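Local atomic coordinates of erythrocyte membrane protein 1 (Plasmodium falciparum, PDB entry 2YK0), a protein that probably binds receptors on the surface of host red blood cells, here represented by its N-terminal NTS-DBL1-alpha and CIDR-gamma double domain, which is implicated in rosetting. Residues A[535-540]-A[615-620]. The protein carries 8 engineered substitutions. Numbering follows the deposited sequence.
With MG (magnesium ion), chain C; SO4 (sulfate ion), chain D.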
# COMPACT_ATOMS: atom_id res chain seq x y z
N SER A 535 -11.26 14.84 -14.02
CA SER A 535 -12.03 13.77 -13.40
C SER A 535 -13.30 13.68 -14.19
O SER A 535 -13.88 14.71 -14.52
CB SER A 535 -12.39 14.11 -11.95
OG SER A 535 -13.48 15.01 -11.85
N THR A 536 -13.73 12.48 -14.50
CA THR A 536 -15.01 12.28 -15.15
C THR A 536 -16.05 12.05 -14.05
O THR A 536 -15.77 12.19 -12.86
CB THR A 536 -14.98 11.20 -16.27
OG1 THR A 536 -16.30 11.01 -16.74
CG2 THR A 536 -14.55 9.86 -15.77
N CYS A 537 -17.25 11.71 -14.46
CA CYS A 537 -18.32 11.39 -13.56
C CYS A 537 -18.02 10.01 -12.97
O CYS A 537 -17.93 9.89 -11.75
CB CYS A 537 -19.63 11.41 -14.34
SG CYS A 537 -20.99 10.53 -13.53
N LEU A 538 -17.79 9.00 -13.85
CA LEU A 538 -17.52 7.59 -13.57
C LEU A 538 -16.19 7.33 -12.86
O LEU A 538 -16.10 6.37 -12.10
CB LEU A 538 -17.53 6.81 -14.90
CG LEU A 538 -18.23 5.45 -14.99
CD1 LEU A 538 -18.22 4.96 -16.39
CD2 LEU A 538 -17.50 4.42 -14.27
N PHE A 539 -15.14 8.12 -13.18
CA PHE A 539 -13.79 7.96 -12.63
C PHE A 539 -13.27 9.24 -12.04
O PHE A 539 -13.54 10.31 -12.57
CB PHE A 539 -12.82 7.52 -13.73
CG PHE A 539 -13.18 6.21 -14.36
CD1 PHE A 539 -14.06 6.15 -15.43
CD2 PHE A 539 -12.67 5.02 -13.85
CE1 PHE A 539 -14.43 4.92 -15.99
CE2 PHE A 539 -13.03 3.79 -14.42
CZ PHE A 539 -13.90 3.75 -15.48
N LYS A 540 -12.47 9.12 -10.98
CA LYS A 540 -11.85 10.27 -10.32
C LYS A 540 -10.65 10.79 -11.16
O LYS A 540 -9.88 11.62 -10.69
CB LYS A 540 -11.42 9.91 -8.87
CG LYS A 540 -12.51 9.29 -8.00
CD LYS A 540 -12.84 10.14 -6.78
CE LYS A 540 -13.35 9.33 -5.60
NZ LYS A 540 -14.64 8.63 -5.89
N CYS A 615 -27.25 6.13 -14.63
CA CYS A 615 -27.38 5.66 -16.01
C CYS A 615 -26.95 6.67 -17.05
O CYS A 615 -26.43 6.28 -18.10
CB CYS A 615 -28.79 5.14 -16.26
SG CYS A 615 -29.20 3.72 -15.21
N THR A 616 -27.10 7.96 -16.73
CA THR A 616 -26.69 9.08 -17.57
C THR A 616 -25.17 9.11 -17.63
O THR A 616 -24.59 9.38 -18.69
CB THR A 616 -27.23 10.37 -16.95
OG1 THR A 616 -28.64 10.26 -16.78
CG2 THR A 616 -26.91 11.60 -17.79
N CYS A 617 -24.54 8.82 -16.50
CA CYS A 617 -23.11 8.79 -16.32
C CYS A 617 -22.49 7.67 -17.15
O CYS A 617 -21.45 7.88 -17.78
CB CYS A 617 -22.79 8.61 -14.85
SG CYS A 617 -21.04 8.72 -14.45
N VAL A 618 -23.14 6.49 -17.11
CA VAL A 618 -22.75 5.28 -17.84
C VAL A 618 -22.82 5.61 -19.34
O VAL A 618 -21.79 5.51 -20.02
CB VAL A 618 -23.62 4.05 -17.45
CG1 VAL A 618 -23.10 2.76 -18.09
CG2 VAL A 618 -23.69 3.88 -15.94
N GLU A 619 -23.99 6.13 -19.81
CA GLU A 619 -24.26 6.57 -21.20
C GLU A 619 -23.21 7.55 -21.69
O GLU A 619 -22.81 7.47 -22.83
CB GLU A 619 -25.66 7.18 -21.32
CG GLU A 619 -26.24 7.08 -22.73
CD GLU A 619 -27.47 7.93 -23.00
OE1 GLU A 619 -28.31 8.10 -22.08
OE2 GLU A 619 -27.62 8.38 -24.16
N GLU A 620 -22.75 8.44 -20.83
CA GLU A 620 -21.69 9.40 -21.10
C GLU A 620 -20.42 8.62 -21.54
O GLU A 620 -19.91 8.85 -22.64
CB GLU A 620 -21.45 10.26 -19.83
CG GLU A 620 -20.77 11.62 -20.01
CD GLU A 620 -19.70 11.97 -18.97
OE1 GLU A 620 -20.03 12.05 -17.76
OE2 GLU A 620 -18.53 12.16 -19.38
MG MG C . -14.80 17.01 -13.79
S SO4 D . -16.57 6.69 -8.15
O1 SO4 D . -15.79 7.79 -8.75
O2 SO4 D . -17.84 6.55 -8.87
O3 SO4 D . -15.80 5.43 -8.23
O4 SO4 D . -16.85 6.98 -6.75
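The flat carboxylate of Glu620 reaches the loop 535-540 beside Thr536 and Cys537: OE2 lies 3.6 Å from Thr536 OG1, with no hydrogen bond between them, and OE1 lies 3.5 Å from Cys537 CB. Thr536 OG1 takes a weak, bent hydrogen bond from Cys537 N (2.6 Å). The Glu620 and Thr536 side chains run past each other in opposite directions. Within the loop, the Phe539 ring meets Thr536 CG2 at its edge, in the ring plane. The covalent link is the disulfide Cys537-Cys617, with SG-SG 2.0 Å and a torsion of -130° about the S-S bond. In both cysteines SG is anti to the backbone N (chi1 161° in Cys537, -174° in Cys617), beside the carbonyl carbon, and CB already points at the other segment. The bridge ties the loop between helix 526-529 and strand 542-552 of the CIDR-gamma region to helix 611-636, part of the helical bundle that follows the four-stranded antiparallel sheet. Leu538 flanks the bridge, its CB 4.0 Å from Cys617 SG. From helix 575-601 Lys592 hydrogen-bonds Leu538 O and a sulfate, probably from the crystallisation liquor, to which Lys540 NZ gives a weak hydrogen bond (3.2 Å to O1). On the other side of helix 611-636, Cys615 forms a second disulfide with Cys713. Upstream of the bridge, Ser535 O binds magnesium at 2.6 Å, in a site that includes Glu534.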